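Local coordinates for protein dihydrolipoyl dehydrogenase (Elizabethkingia anophelis NUHP1, PDB 6UZI) that probably catalyses the NAD+-dependent oxidation of protein-bound dihydrolipoyl groups to lipoyl groups, using one FAD per subunit and a redox-active disulfide, at residues S64-E69 / Y201-S206; K155-P160 / G280-T285; P182-V187 / V268-D273. All coordinates share one frame; numbering follows the deposited sequence.

Contact 1: residues S64-E69 / Y201-S206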
loop_
_atom_site.group_PDB
_atom_site.type_symbol
_atom_site.label_atom_id
_atom_site.label_comp_id
_atom_site.label_asym_id
_atom_site.label_seq_id
_atom_site.Cartn_x
_atom_site.Cartn_y
_atom_site.Cartn_z
ATOM N N SER A 64 -9.043 8.857 11.376
ATOM C CA SER A 64 -9.467 10.210 11.705
ATOM C C SER A 64 -8.388 10.957 12.484
ATOM O O SER A 64 -8.121 12.132 12.203
ATOM C CB SER A 64 -10.779 10.169 12.485
ATOM O OG SER A 64 -11.824 9.648 11.683
ATOM N N SER A 65 -7.751 10.298 13.459
ATOM C CA SER A 65 -6.748 10.990 14.265
ATOM C C SER A 65 -5.519 11.343 13.443
ATOM O O SER A 65 -4.874 12.362 13.712
ATOM C CB SER A 65 -6.326 10.151 15.467
ATOM O OG SER A 65 -5.787 8.907 15.061
ATOM N N GLU A 66 -5.162 10.508 12.463
ATOM C CA GLU A 66 -4.014 10.824 11.620
ATOM C C GLU A 66 -4.306 12.029 10.733
ATOM O O GLU A 66 -3.414 12.843 10.474
ATOM C CB GLU A 66 -3.618 9.609 10.784
ATOM C CG GLU A 66 -2.374 9.808 9.921
ATOM C CD GLU A 66 -1.129 10.131 10.729
ATOM O OE1 GLU A 66 -1.020 9.644 11.870
ATOM O OE2 GLU A 66 -0.242 10.848 10.214
ATOM N N HIS A 67 -5.548 12.160 10.252
ATOM C CA HIS A 67 -5.936 13.386 9.558
ATOM C C HIS A 67 -5.734 14.597 10.458
ATOM O O HIS A 67 -5.162 15.608 10.037
ATOM C CB HIS A 67 -7.394 13.311 9.096
ATOM C CG HIS A 67 -7.596 12.577 7.803
ATOM N ND1 HIS A 67 -6.826 12.812 6.681
ATOM C CD2 HIS A 67 -8.501 11.635 7.445
ATOM C CE1 HIS A 67 -7.237 12.034 5.695
ATOM N NE2 HIS A 67 -8.251 11.311 6.130
ATOM N N PHE A 68 -6.190 14.497 11.712
ATOM C CA PHE A 68 -6.010 15.580 12.675
ATOM C C PHE A 68 -4.534 15.873 12.919
ATOM O O PHE A 68 -4.140 17.036 13.074
ATOM C CB PHE A 68 -6.717 15.229 13.988
ATOM C CG PHE A 68 -6.620 16.305 15.039
ATOM C CD1 PHE A 68 -7.427 17.430 14.982
ATOM C CD2 PHE A 68 -5.716 16.190 16.086
ATOM C CE1 PHE A 68 -7.333 18.425 15.948
ATOM C CE2 PHE A 68 -5.619 17.180 17.052
ATOM C CZ PHE A 68 -6.434 18.295 16.983
ATOM N N GLU A 69 -3.700 14.827 12.964
ATOM C CA GLU A 69 -2.266 15.024 13.158
ATOM C C GLU A 69 -1.658 15.834 12.021
ATOM O O GLU A 69 -0.852 16.742 12.253
ATOM C CB GLU A 69 -1.560 13.675 13.274
ATOM C CG GLU A 69 -0.066 13.764 13.058
ATOM C CD GLU A 69 0.681 14.263 14.278
ATOM O OE1 GLU A 69 0.164 14.097 15.407
ATOM O OE2 GLU A 69 1.781 14.831 14.097
ATOM N N TYR A 201 -5.103 8.809 20.576
ATOM C CA TYR A 201 -5.318 9.942 21.463
ATOM C C TYR A 201 -4.073 10.815 21.600
ATOM O O TYR A 201 -4.198 12.020 21.844
ATOM C CB TYR A 201 -5.818 9.441 22.822
ATOM C CG TYR A 201 -7.209 8.843 22.730
ATOM C CD1 TYR A 201 -7.411 7.464 22.806
ATOM C CD2 TYR A 201 -8.316 9.652 22.531
ATOM C CE1 TYR A 201 -8.679 6.914 22.701
ATOM C CE2 TYR A 201 -9.589 9.112 22.428
ATOM C CZ TYR A 201 -9.760 7.747 22.515
ATOM O OH TYR A 201 -11.022 7.225 22.415
ATOM N N LEU A 202 -2.876 10.250 21.408
ATOM C CA LEU A 202 -1.681 11.084 21.325
ATOM C C LEU A 202 -1.846 12.134 20.239
ATOM O O LEU A 202 -1.574 13.320 20.452
ATOM C CB LEU A 202 -0.446 10.225 21.056
ATOM C CG LEU A 202 0.854 11.016 20.879
ATOM C CD1 LEU A 202 1.403 11.480 22.208
ATOM C CD2 LEU A 202 1.885 10.168 20.168
ATOM N N ARG A 203 -2.325 11.712 19.072
ATOM C CA ARG A 203 -2.559 12.644 17.978
ATOM C C ARG A 203 -3.608 13.686 18.349
ATOM O O ARG A 203 -3.484 14.859 17.979
ATOM C CB ARG A 203 -2.991 11.867 16.729
ATOM C CG ARG A 203 -2.022 10.774 16.286
ATOM C CD ARG A 203 -2.653 9.858 15.254
ATOM N NE ARG A 203 -1.784 8.750 14.855
ATOM C CZ ARG A 203 -2.171 7.728 14.088
ATOM N NH1 ARG A 203 -3.416 7.668 13.631
ATOM N NH2 ARG A 203 -1.308 6.777 13.753
ATOM N N LEU A 204 -4.642 13.282 19.094
ATOM C CA LEU A 204 -5.741 14.182 19.436
ATOM C C LEU A 204 -5.429 15.130 20.590
ATOM O O LEU A 204 -6.328 15.856 21.026
ATOM C CB LEU A 204 -6.995 13.378 19.774
ATOM C CG LEU A 204 -7.610 12.485 18.697
ATOM C CD1 LEU A 204 -8.956 11.959 19.182
ATOM C CD2 LEU A 204 -7.757 13.218 17.363
ATOM N N GLY A 205 -4.203 15.140 21.107
ATOM C CA GLY A 205 -3.810 16.081 22.137
ATOM C C GLY A 205 -3.456 15.466 23.473
ATOM O O GLY A 205 -2.952 16.187 24.347
ATOM N N SER A 206 -3.719 14.180 23.692
ATOM C CA SER A 206 -3.450 13.567 24.983
ATOM C C SER A 206 -1.955 13.404 25.215
ATOM O O SER A 206 -1.165 13.273 24.277
ATOM C CB SER A 206 -4.107 12.182 25.089
ATOM O OG SER A 206 -5.519 12.258 25.107
#

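Contact 2: residues K155-P160 / G280-T285. With FAD (flavin-adenine dinucleotide), chain E.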
loop_
_atom_site.group_PDB
_atom_site.type_symbol
_atom_site.label_atom_id
_atom_site.label_comp_id
_atom_site.label_asym_id
_atom_site.label_seq_id
_atom_site.Cartn_x
_atom_site.Cartn_y
_atom_site.Cartn_z
ATOM N N LYS A 155 -11.493 -12.813 24.873
ATOM C CA LYS A 155 -11.926 -11.680 25.672
ATOM C C LYS A 155 -10.683 -10.941 26.140
ATOM O O LYS A 155 -9.576 -11.486 26.088
ATOM C CB LYS A 155 -12.776 -12.136 26.868
ATOM C CG LYS A 155 -14.207 -11.567 26.892
ATOM C CD LYS A 155 -15.097 -12.088 25.756
ATOM C CE LYS A 155 -16.555 -11.651 25.929
ATOM N NZ LYS A 155 -17.430 -12.187 24.845
ATOM N N PRO A 156 -10.818 -9.681 26.549
ATOM C CA PRO A 156 -9.647 -8.960 27.062
ATOM C C PRO A 156 -9.079 -9.629 28.308
ATOM O O PRO A 156 -9.820 -10.054 29.199
ATOM C CB PRO A 156 -10.205 -7.566 27.368
ATOM C CG PRO A 156 -11.384 -7.432 26.419
ATOM C CD PRO A 156 -11.998 -8.799 26.451
ATOM N N SER A 157 -7.752 -9.758 28.347
ATOM C CA SER A 157 -7.106 -10.104 29.606
ATOM C C SER A 157 -7.063 -8.880 30.504
ATOM O O SER A 157 -7.291 -7.740 30.079
ATOM C CB SER A 157 -5.663 -10.604 29.432
ATOM O OG SER A 157 -5.596 -11.954 29.002
ATOM N N SER A 158 -6.802 -9.134 31.775
ATOM C CA SER A 158 -6.572 -8.047 32.702
ATOM C C SER A 158 -5.662 -8.559 33.809
ATOM O O SER A 158 -5.167 -9.691 33.766
ATOM C CB SER A 158 -7.884 -7.475 33.237
ATOM O OG SER A 158 -7.634 -6.258 33.923
ATOM N N LEU A 159 -5.425 -7.700 34.792
ATOM C CA LEU A 159 -4.671 -8.103 35.952
ATOM C C LEU A 159 -5.603 -8.186 37.150
ATOM O O LEU A 159 -6.462 -7.313 37.329
ATOM C CB LEU A 159 -3.557 -7.092 36.237
ATOM C CG LEU A 159 -2.605 -6.785 35.072
ATOM C CD1 LEU A 159 -1.563 -5.782 35.500
ATOM C CD2 LEU A 159 -1.943 -8.042 34.526
ATOM N N PRO A 160 -5.444 -9.204 37.994
ATOM C CA PRO A 160 -6.429 -9.429 39.066
ATOM C C PRO A 160 -6.611 -8.257 40.011
ATOM O O PRO A 160 -7.703 -8.111 40.574
ATOM C CB PRO A 160 -5.877 -10.663 39.789
ATOM C CG PRO A 160 -5.088 -11.388 38.709
ATOM C CD PRO A 160 -4.463 -10.297 37.892
ATOM N N GLY A 280 -3.124 -8.053 26.872
ATOM C CA GLY A 280 -3.255 -9.222 26.033
ATOM C C GLY A 280 -4.698 -9.653 25.883
ATOM O O GLY A 280 -5.626 -9.013 26.374
ATOM N N ARG A 281 -4.868 -10.770 25.176
ATOM C CA ARG A 281 -6.174 -11.360 24.934
ATOM C C ARG A 281 -6.188 -12.803 25.415
ATOM O O ARG A 281 -5.177 -13.509 25.362
ATOM C CB ARG A 281 -6.548 -11.277 23.462
ATOM C CG ARG A 281 -6.332 -9.892 22.870
ATOM C CD ARG A 281 -7.582 -9.065 22.969
ATOM N NE ARG A 281 -8.724 -9.762 22.391
ATOM C CZ ARG A 281 -9.981 -9.365 22.536
ATOM N NH1 ARG A 281 -10.964 -10.064 21.994
ATOM N NH2 ARG A 281 -10.253 -8.271 23.235
ATOM N N ARG A 282 -7.349 -13.235 25.885
ATOM C CA ARG A 282 -7.523 -14.522 26.517
ATOM C C ARG A 282 -8.590 -15.320 25.774
ATOM O O ARG A 282 -9.657 -14.767 25.470
ATOM C CB ARG A 282 -7.940 -14.240 27.982
ATOM C CG ARG A 282 -8.128 -15.381 28.937
ATOM C CD ARG A 282 -9.010 -14.879 30.091
ATOM N NE ARG A 282 -10.295 -14.383 29.586
ATOM C CZ ARG A 282 -11.472 -14.984 29.770
ATOM N NH1 ARG A 282 -12.576 -14.457 29.255
ATOM N NH2 ARG A 282 -11.554 -16.103 30.480
ATOM N N PRO A 283 -8.376 -16.612 25.497
ATOM C CA PRO A 283 -9.407 -17.391 24.792
ATOM C C PRO A 283 -10.681 -17.466 25.617
ATOM O O PRO A 283 -10.642 -17.557 26.844
ATOM C CB PRO A 283 -8.757 -18.766 24.607
ATOM C CG PRO A 283 -7.730 -18.842 25.677
ATOM C CD PRO A 283 -7.203 -17.438 25.824
ATOM N N TYR A 284 -11.820 -17.415 24.931
ATOM C CA TYR A 284 -13.119 -17.327 25.582
ATOM C C TYR A 284 -13.890 -18.621 25.369
ATOM O O TYR A 284 -14.126 -19.025 24.225
ATOM C CB TYR A 284 -13.910 -16.132 25.047
ATOM C CG TYR A 284 -15.252 -15.950 25.726
ATOM C CD1 TYR A 284 -16.428 -16.349 25.109
ATOM C CD2 TYR A 284 -15.339 -15.394 26.998
ATOM C CE1 TYR A 284 -17.647 -16.190 25.733
ATOM C CE2 TYR A 284 -16.553 -15.234 27.625
ATOM C CZ TYR A 284 -17.705 -15.632 26.989
ATOM O OH TYR A 284 -18.925 -15.479 27.608
ATOM N N THR A 285 -14.259 -19.281 26.472
ATOM C CA THR A 285 -15.066 -20.494 26.408
ATOM C C THR A 285 -16.181 -20.526 27.455
ATOM O O THR A 285 -16.833 -21.567 27.605
ATOM C CB THR A 285 -14.184 -21.744 26.553
ATOM O OG1 THR A 285 -13.265 -21.565 27.638
ATOM C CG2 THR A 285 -13.398 -21.992 25.271
HETATM P PA FAD E . -14.071 -13.324 17.912
HETATM O O1A FAD E . -13.937 -12.230 16.922
HETATM O O2A FAD E . -13.258 -12.962 19.160
HETATM O O5B FAD E . -15.596 -13.404 18.379
HETATM C C5B FAD E . -16.183 -14.710 18.512
HETATM C C4B FAD E . -17.657 -14.531 18.765
HETATM O O4B FAD E . -18.167 -15.665 19.489
HETATM C C3B FAD E . -18.060 -13.287 19.571
HETATM O O3B FAD E . -18.853 -12.442 18.748
HETATM C C2B FAD E . -18.903 -13.847 20.732
HETATM O O2B FAD E . -20.041 -13.039 21.019
HETATM C C1B FAD E . -19.293 -15.227 20.210
HETATM N N9A FAD E . -19.563 -16.221 21.237
HETATM C C8A FAD E . -18.721 -16.618 22.246
HETATM N N7A FAD E . -19.199 -17.579 22.995
HETATM C C5A FAD E . -20.451 -17.836 22.446
HETATM C C6A FAD E . -21.463 -18.750 22.779
HETATM N N6A FAD E . -21.359 -19.650 23.762
HETATM N N1A FAD E . -22.592 -18.735 22.038
HETATM C C2A FAD E . -22.688 -17.860 21.030
HETATM N N3A FAD E . -21.795 -16.955 20.617
HETATM C C4A FAD E . -20.687 -16.994 21.369
HETATM N N1 FAD E . -6.749 -8.569 14.703
HETATM C C2 FAD E . -6.200 -8.335 13.487
HETATM O O2 FAD E . -5.922 -9.258 12.722
HETATM N N3 FAD E . -5.958 -7.034 13.080
HETATM C C4 FAD E . -6.229 -5.891 13.810
HETATM O O4 FAD E . -5.983 -4.780 13.344
HETATM C C4X FAD E . -6.816 -6.148 15.097
HETATM N N5 FAD E . -7.138 -5.130 15.842
HETATM C C5X FAD E . -7.757 -5.390 17.055
HETATM C C6 FAD E . -8.162 -4.313 17.840
HETATM C C7 FAD E . -8.846 -4.512 19.034
HETATM C C7M FAD E . -9.284 -3.319 19.843
HETATM C C8 FAD E . -9.131 -5.822 19.459
HETATM C C8M FAD E . -9.926 -6.074 20.714
HETATM C C9 FAD E . -8.708 -6.901 18.689
HETATM C C9A FAD E . -8.030 -6.697 17.492
HETATM N N10 FAD E . -7.646 -7.768 16.664
HETATM C C10 FAD E . -7.042 -7.526 15.459
HETATM C "C1'" FAD E . -7.916 -9.155 17.058
HETATM C "C2'" FAD E . -9.167 -9.712 16.390
HETATM O "O2'" FAD E . -10.344 -9.095 16.916
HETATM C "C3'" FAD E . -9.250 -11.232 16.542
HETATM O "O3'" FAD E . -7.980 -11.811 16.280
HETATM C "C4'" FAD E . -10.290 -11.861 15.616
HETATM O "O4'" FAD E . -11.532 -11.183 15.816
HETATM C "C5'" FAD E . -10.442 -13.354 15.813
HETATM O "O5'" FAD E . -11.858 -13.579 15.937
HETATM P P FAD E . -12.565 -15.040 16.064
HETATM O O1P FAD E . -13.417 -15.435 14.914
HETATM O O2P FAD E . -11.615 -16.148 16.468
HETATM O O3P FAD E . -13.465 -14.689 17.340
#

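Contact 3: residues P182-V187 / V268-D273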
loop_
_atom_site.group_PDB
_atom_site.type_symbol
_atom_site.label_atom_id
_atom_site.label_comp_id
_atom_site.label_asym_id
_atom_site.label_seq_id
_atom_site.Cartn_x
_atom_site.Cartn_y
_atom_site.Cartn_z
ATOM N N PRO A 182 -8.571 12.374 26.394
ATOM C CA PRO A 182 -7.921 12.361 27.712
ATOM C C PRO A 182 -6.831 13.416 27.820
ATOM O O PRO A 182 -6.129 13.713 26.852
ATOM C CB PRO A 182 -7.331 10.950 27.801
ATOM C CG PRO A 182 -8.154 10.141 26.863
ATOM C CD PRO A 182 -8.494 11.067 25.728
ATOM N N LYS A 183 -6.689 13.983 29.019
ATOM C CA LYS A 183 -5.556 14.866 29.262
ATOM C C LYS A 183 -4.268 14.062 29.375
ATOM O O LYS A 183 -3.261 14.393 28.740
ATOM C CB LYS A 183 -5.797 15.705 30.512
ATOM C CG LYS A 183 -7.008 16.602 30.390
ATOM C CD LYS A 183 -7.139 17.576 31.560
ATOM C CE LYS A 183 -7.479 16.879 32.866
ATOM N NZ LYS A 183 -7.971 17.863 33.870
ATOM N N HIS A 184 -4.300 12.968 30.132
ATOM C CA HIS A 184 -3.146 12.083 30.255
ATOM C C HIS A 184 -3.648 10.645 30.279
ATOM O O HIS A 184 -4.228 10.204 31.275
ATOM C CB HIS A 184 -2.339 12.403 31.513
ATOM C CG HIS A 184 -1.062 11.630 31.620
ATOM N ND1 HIS A 184 -0.213 11.736 32.701
ATOM C CD2 HIS A 184 -0.476 10.756 30.768
ATOM C CE1 HIS A 184 0.836 10.956 32.515
ATOM N NE2 HIS A 184 0.700 10.349 31.351
ATOM N N LEU A 185 -3.418 9.914 29.191
ATOM C CA LEU A 185 -3.825 8.519 29.086
ATOM C C LEU A 185 -2.652 7.634 29.484
ATOM O O LEU A 185 -1.561 7.747 28.916
ATOM C CB LEU A 185 -4.282 8.177 27.669
ATOM C CG LEU A 185 -4.620 6.704 27.387
ATOM C CD1 LEU A 185 -5.846 6.273 28.185
ATOM C CD2 LEU A 185 -4.822 6.441 25.899
ATOM N N ILE A 186 -2.871 6.769 30.470
ATOM C CA ILE A 186 -1.890 5.771 30.878
ATOM C C ILE A 186 -2.264 4.443 30.234
ATOM O O ILE A 186 -3.432 4.043 30.260
ATOM C CB ILE A 186 -1.823 5.640 32.410
ATOM C CG1 ILE A 186 -1.514 6.985 33.056
ATOM C CG2 ILE A 186 -0.730 4.651 32.819
ATOM C CD1 ILE A 186 -1.581 6.934 34.561
ATOM N N VAL A 187 -1.289 3.771 29.626
ATOM C CA VAL A 187 -1.498 2.454 29.040
ATOM C C VAL A 187 -0.705 1.452 29.873
ATOM O O VAL A 187 0.513 1.593 30.035
ATOM C CB VAL A 187 -1.077 2.408 27.561
ATOM C CG1 VAL A 187 -1.259 1.008 27.000
ATOM C CG2 VAL A 187 -1.868 3.403 26.753
ATOM N N VAL A 268 7.674 3.639 41.512
ATOM C CA VAL A 268 7.241 4.466 40.394
ATOM C C VAL A 268 5.770 4.815 40.573
ATOM O O VAL A 268 4.962 3.957 40.949
ATOM C CB VAL A 268 7.468 3.734 39.059
ATOM C CG1 VAL A 268 6.975 4.574 37.897
ATOM C CG2 VAL A 268 8.945 3.369 38.901
ATOM N N VAL A 269 5.414 6.073 40.301
ATOM C CA VAL A 269 4.031 6.535 40.396
ATOM C C VAL A 269 3.687 7.309 39.133
ATOM O O VAL A 269 4.411 8.237 38.755
ATOM C CB VAL A 269 3.801 7.418 41.639
ATOM C CG1 VAL A 269 2.381 7.947 41.658
ATOM C CG2 VAL A 269 4.090 6.650 42.914
ATOM N N VAL A 270 2.579 6.940 38.489
ATOM C CA VAL A 270 2.085 7.629 37.297
ATOM C C VAL A 270 0.619 7.978 37.517
ATOM O O VAL A 270 -0.178 7.122 37.914
ATOM C CB VAL A 270 2.240 6.788 36.012
ATOM C CG1 VAL A 270 1.989 7.655 34.798
ATOM C CG2 VAL A 270 3.611 6.165 35.918
ATOM N N GLU A 271 0.260 9.223 37.232
ATOM C CA GLU A 271 -1.100 9.703 37.406
ATOM C C GLU A 271 -1.638 10.178 36.067
ATOM O O GLU A 271 -0.936 10.848 35.306
ATOM C CB GLU A 271 -1.155 10.842 38.432
ATOM C CG GLU A 271 -1.130 10.375 39.884
ATOM C CD GLU A 271 -1.342 11.512 40.867
ATOM O OE1 GLU A 271 -0.862 12.631 40.591
ATOM O OE2 GLU A 271 -1.974 11.282 41.922
ATOM N N GLY A 272 -2.882 9.812 35.779
ATOM C CA GLY A 272 -3.577 10.285 34.602
ATOM C C GLY A 272 -5.056 10.384 34.905
ATOM O O GLY A 272 -5.509 10.060 36.005
ATOM N N ASP A 273 -5.808 10.881 33.926
ATOM C CA ASP A 273 -7.255 10.935 34.047
ATOM C C ASP A 273 -7.947 9.774 33.339
ATOM O O ASP A 273 -9.171 9.633 33.468
ATOM C CB ASP A 273 -7.782 12.275 33.524
ATOM C CG ASP A 273 -7.423 12.515 32.077
ATOM O OD1 ASP A 273 -8.166 13.253 31.396
ATOM O OD2 ASP A 273 -6.403 11.955 31.622
#

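Contact 1: residues S64-E69 / Y201-S206
Arg203 reaches from the end of helix 192-203 to the flank of helix 55-73, where Ser65 and Glu66 receive its guanidinium. NH1 of Arg203 donates a hydrogen bond to OG of Ser65 at 3.0 Å, bent to 145° at the hydrogen. The hydroxyl lies near the edge of the guanidinium, somewhat tilted from its plane. It also bonds back to its own helix, chiefly to the Leu61 carbonyl. Glu66 comes over a face instead. Its OE1 sits above the centre of the guanidinium, 3.2 Å from NE of Arg203, and the two planes are perpendicular. This salt bridge rests on charge alone, because no N-H points at the oxygen. The chain of Arg203 is extended from CG to NE, which carries the charge across the gap between the helices. The Glu69 side chain crosses that of Arg203 at about a right angle, Glu69 OE1 4.1 Å from Arg203 CG; Glu69 OE2 is hydrogen-bonded to His73. Phe68 turns a ring edge to the backbone, with CD2 3.2 Å from Arg203 O. The same CD2 packs on CD2 of Leu204 at 3.8 Å. Helix 55-73 begins at Cys55 of the redox-active disulfide. The contact joins this FAD-binding part to the first helix of the probable NAD-binding Rossmann unit. Strand 86-87 and helix 89-113 pack on Leu204, and Ile80 of the second subunit packs on Phe68.

Contact 2: residues K155-P160 / G280-T285
Lys155 and Arg282 form the hydrogen-bonded pair of a short antiparallel ladder. Lys155 N donates to Arg282 O at 2.7 Å, and Arg282 N returns a bond to Lys155 O at 2.8 Å. Both bonds are nearly straight. Pro156 and Arg281 follow as a non-hydrogen-bonded pair. Beyond the strands, Ser157 N donates to Gly280 O at 3.0 Å, from above the carbonyl plane.

The aromatic contact belongs to Lys155 and Tyr284, whose side chains run side by side in the same direction. NZ of Lys155 stands over the centre of the ring, 4.0 Å from the Tyr284 centroid and 8° off the normal, a cation-pi interaction. CD of Lys155 adds a CH-pi contact over the same face. The bend at chi2 of Lys155 (67°) lays the chain along the ring. At its edge, CE1 of Tyr284 lies 3.4 Å from N7A of the FAD adenine.

Arg281 supplies the flat packing. One face of its guanidinium lies against the backbone of Lys155 and Pro156. The opposite face meets the flavin methyl, with NH2 of Arg281 3.4 Å from FAD C8M. Bends at chi2 and chi3 fold the chain back to this place, and NH1 is hydrogen-bonded to Ser154. On the other side of the ladder from Arg281, CB of Lys155 meets NH1 of Arg282 at 3.3 Å.

This two-stranded antiparallel link joins the connections between the FAD-binding and probable NAD-binding domains of a pyridine nucleotide-disulfide oxidoreductase. Arg281 and Tyr284 belong to the FAD pocket, and Gly280 is predicted to bind NAD+.

Contact 3: residues P182-V187 / V268-D273
Asp273 turns its carboxylate toward the start of strand 184-188 and takes up two successive backbone amides. Lys183 N donates to OD1 of Asp273 at 2.9 Å, and His184 N donates to OD2 of Asp273 at 2.8 Å. Both amides arrive on the syn side, the second further out of the carboxylate plane. With chi1 near 59°, CG of Asp273 lies between its own N and carbonyl carbon, which brings the carboxylate to the amides of Lys183 and His184. The side chain of Lys183 crosses that of Asp273 at about a right angle, with CB 3.5 Å from OD1. Asp273 N also makes a weak hydrogen bond to His184 O.

Strand 184-188 is the central strand of the parallel sheet in the probable NAD-binding Rossmann domain. Strand 267-272 belongs to the antiparallel three-stranded sheet that packs against it. The two strand segments run at 131° to each other, and their CA atoms come nearest at His184 and Gly272.

Ile186 and Val270 slide past each other in opposite directions. CD1 of Ile186 meets CG1 of Val270 at 3.6 Å and also rests on the backbone, 3.4 Å from Gly272 N. The side chains of His184 and Val270 cross at about a right angle. With CG anti to the backbone N (chi1 -174°), the ring reaches the Glu271 carbonyl, His184 ND1 2.8 Å from Glu271 O. NE2 of His184 is hydrogen-bonded to Thr209 on strand 207-211.

Overall arrangement
From the N terminus, helix 55-73 supplies the first half of contact 1, and strand 154-156 opens contact 2. Residues 182-187 then open contact 3. The chain next reaches residues 201-206, which close contact 1 after 131 intervening residues. Residues 268-273 close contact 3, and residues 280-285 close contact 2 last. Contact 3 is thus nested within contact 2, while contact 1 crosses both. Contacts 1 and 3 touch through Ser206 and Tyr201 on Pro182; their centres are about 17 Å apart. Contact 2 lies apart, along the FAD. Contacts 1 and 2 join the two Rossmann-type units; contact 3 ties the second unit's parallel sheet to its antiparallel three-stranded sheet.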